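Local structure of periplasmic binding protein (Thermotoga lettingae TMO, 4RY8) at residues Asp206-Lys210 with Val232-Asp236. The protein binds 5-methylthioribose in the cleft between its two lobes, probably as the solute-binding component of a sugar transporter. Residues are numbered along the deposited sequence; the frame is centred on the assembly and turned at random.
Sequences DEFAK and VTTED
Lys210 reaches across from helix 206-219 to Glu235 on helix 234-240 in a weak, long salt bridge, NZ to OE1 3.5 Å. Bends at chi2, chi3 and chi4 set its ammonium in the gap between the helices, where NZ forms a second salt bridge with Glu207 OE2 at 2.8 Å, so Glu207, Lys210 and Glu235 make a network. Glu235, extended beyond CG, crosses the lysine at about a right angle. A long, flexible lysine suits this place because one cation must serve acids on two helices. Lower on its chain, CD packs against Asp236 OD1 at 3.3 Å.

The carboxylates of Asp206 and Asp236 cross, their planes 79° apart. With CG of Asp206 between its backbone N and carbonyl carbon (chi1 62°), the acid extends toward the other helix, and OD2 lies 3.4 Å from Thr233 CG2. Threonine suits the N-cap of helix 234-240 because its short hydroxyl can accept a first-turn N-H: OG1 takes that of Asp236 at 3.0 Å, almost straight at 175°. A water joins OG1, Lys210 NZ and Asp206 OD2, donating to the last at 2.7 Å. A methionine in place of Lys210 would probably leave Glu207 and Glu235 without their shared cation and the water without the ammonium's N-H.

Both helices belong to one lobe of the periplasmic binding protein fold, following parallel strands 200-203 and 226-230 in beta-alpha units beside the sugar pocket, where Asp231, a ligand-pocket residue, accepts from Asp206 N. The lysine's charge and the water's hydrogen bonds would probably ease repulsion among the four acids.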
ATOM      1  N   ASP C 206       2.888 -11.292  15.087  1.00 20.16           N
ATOM      2  CA  ASP C 206       3.097 -12.721  15.049  1.00 17.37           C
ATOM      3  C   ASP C 206       2.807 -13.463  16.359  1.00 23.66           C
ATOM      4  O   ASP C 206       2.476 -14.639  16.322  1.00 24.93           O
ATOM      5  CB  ASP C 206       4.486 -13.172  14.431  1.00 19.66           C
ATOM      6  CG  ASP C 206       5.708 -12.674  15.217  1.00 22.95           C
ATOM      7  OD1 ASP C 206       5.581 -11.913  16.194  1.00 19.64           O
ATOM      8  OD2 ASP C 206       6.861 -13.079  14.855  1.00 23.42           O
ATOM      9  N   GLU C 207       2.890 -12.803  17.511  1.00 25.45           N
ATOM     10  CA  GLU C 207       2.519 -13.437  18.789  1.00 22.03           C
ATOM     11  C   GLU C 207       1.007 -13.751  18.890  1.00 20.26           C
ATOM     12  O   GLU C 207       0.610 -14.796  19.443  1.00 20.88           O
ATOM     13  CB  GLU C 207       2.990 -12.587  19.973  1.00 20.05           C
ATOM     14  CG  GLU C 207       4.500 -12.521  20.108  1.00 23.04           C
ATOM     15  CD  GLU C 207       5.137 -13.877  20.334  1.00 26.10           C
ATOM     16  OE1 GLU C 207       4.709 -14.634  21.240  1.00 25.44           O
ATOM     17  OE2 GLU C 207       6.097 -14.196  19.614  1.00 25.18           O
ATOM     18  N   PHE C 208       0.185 -12.902  18.311  1.00 25.54           N
ATOM     19  CA  PHE C 208      -1.250 -13.169  18.219  1.00 20.14           C
ATOM     20  C   PHE C 208      -1.444 -14.375  17.269  1.00 20.81           C
ATOM     21  O   PHE C 208      -2.166 -15.322  17.558  1.00 19.70           O
ATOM     22  CB  PHE C 208      -1.995 -11.992  17.594  1.00 21.50           C
ATOM     23  CG  PHE C 208      -2.135 -10.744  18.458  1.00 28.52           C
ATOM     24  CD1 PHE C 208      -2.342 -10.781  19.843  1.00 18.20           C
ATOM     25  CD2 PHE C 208      -2.207  -9.524  17.822  1.00 21.38           C
ATOM     26  CE1 PHE C 208      -2.491  -9.597  20.539  1.00 20.02           C
ATOM     27  CE2 PHE C 208      -2.376  -8.347  18.519  1.00 23.85           C
ATOM     28  CZ  PHE C 208      -2.533  -8.392  19.875  1.00 21.44           C
ATOM     29  N   ALA C 209      -0.783 -14.329  16.122  1.00 22.19           N
ATOM     30  CA  ALA C 209      -0.902 -15.405  15.116  1.00 25.17           C
ATOM     31  C   ALA C 209      -0.534 -16.782  15.696  1.00 21.00           C
ATOM     32  O   ALA C 209      -1.243 -17.748  15.493  1.00 21.64           O
ATOM     33  CB  ALA C 209      -0.032 -15.087  13.893  1.00 22.97           C
ATOM     34  N   LYS C 210       0.561 -16.850  16.448  1.00 26.97           N
ATOM     35  CA  LYS C 210       1.074 -18.106  16.999  1.00 23.19           C
ATOM     36  C   LYS C 210       0.045 -18.726  17.899  1.00 20.73           C
ATOM     37  O   LYS C 210      -0.248 -19.888  17.813  1.00 21.63           O
ATOM     38  CB  LYS C 210       2.378 -17.860  17.775  1.00 24.91           C
ATOM     39  CG  LYS C 210       3.435 -17.099  16.981  1.00 47.40           C
ATOM     40  CD  LYS C 210       4.646 -17.895  16.601  1.00 33.54           C
ATOM     41  CE  LYS C 210       5.657 -17.922  17.722  1.00 50.27           C
ATOM     42  NZ  LYS C 210       6.128 -16.605  18.236  1.00 41.06           N
ATOM     43  N   VAL C 232       7.690 -11.748  10.696  1.00 19.94           N
ATOM     44  CA  VAL C 232       8.313 -13.023  10.343  1.00 22.63           C
ATOM     45  C   VAL C 232       9.548 -13.200  11.241  1.00 28.78           C
ATOM     46  O   VAL C 232      10.284 -12.227  11.556  1.00 21.69           O
ATOM     47  CB  VAL C 232       8.584 -13.092   8.832  1.00 22.84           C
ATOM     48  CG1 VAL C 232       9.573 -12.012   8.415  1.00 24.08           C
ATOM     49  CG2 VAL C 232       9.033 -14.491   8.410  1.00 22.16           C
ATOM     50  N   THR C 233       9.713 -14.430  11.717  1.00 26.22           N
ATOM     51  CA  THR C 233      10.898 -14.849  12.470  1.00 25.61           C
ATOM     52  C   THR C 233      11.153 -16.305  12.077  1.00 27.15           C
ATOM     53  O   THR C 233      10.349 -16.907  11.362  1.00 27.02           O
ATOM     54  CB  THR C 233      10.698 -14.797  13.996  1.00 26.22           C
ATOM     55  OG1 THR C 233       9.721 -15.770  14.375  1.00 30.83           O
ATOM     56  CG2 THR C 233      10.250 -13.416  14.477  1.00 36.48           C
ATOM     57  N   THR C 234      12.252 -16.883  12.558  1.00 30.34           N
ATOM     58  CA  THR C 234      12.496 -18.313  12.359  1.00 29.54           C
ATOM     59  C   THR C 234      11.406 -19.156  13.030  1.00 33.82           C
ATOM     60  O   THR C 234      10.894 -20.104  12.427  1.00 30.18           O
ATOM     61  CB  THR C 234      13.892 -18.698  12.840  1.00 34.44           C
ATOM     62  OG1 THR C 234      14.840 -18.073  11.965  1.00 29.41           O
ATOM     63  CG2 THR C 234      14.086 -20.197  12.825  1.00 37.75           C
ATOM     64  N   GLU C 235      11.006 -18.782  14.241  1.00 38.13           N
ATOM     65  CA  GLU C 235       9.857 -19.436  14.883  1.00 35.48           C
ATOM     66  C   GLU C 235       8.618 -19.428  13.987  1.00 28.25           C
ATOM     67  O   GLU C 235       7.965 -20.453  13.808  1.00 29.08           O
ATOM     68  CB  GLU C 235       9.545 -18.777  16.230  1.00 35.96           C
ATOM     69  CG  GLU C 235      10.502 -19.214  17.326  1.00 35.29           C
ATOM     70  CD  GLU C 235      10.362 -18.404  18.593  1.00 48.09           C
ATOM     71  OE1 GLU C 235       9.400 -17.586  18.723  1.00 38.39           O
ATOM     72  OE2 GLU C 235      11.225 -18.601  19.467  1.00 56.76           O
ATOM     73  N   ASP C 236       8.273 -18.259  13.451  1.00 30.63           N
ATOM     74  CA  ASP C 236       7.175 -18.151  12.508  1.00 23.24           C
ATOM     75  C   ASP C 236       7.321 -19.045  11.305  1.00 26.38           C
ATOM     76  O   ASP C 236       6.421 -19.808  10.958  1.00 26.73           O
ATOM     77  CB  ASP C 236       7.081 -16.713  12.033  1.00 26.81           C
ATOM     78  CG  ASP C 236       6.675 -15.748  13.166  1.00 28.46           C
ATOM     79  OD1 ASP C 236       6.243 -16.252  14.221  1.00 23.54           O
ATOM     80  OD2 ASP C 236       6.819 -14.516  12.995  1.00 24.77           O
TER
HETATM   81  O   HOH W   1       7.961 -15.002  16.477  1.00 40.08           O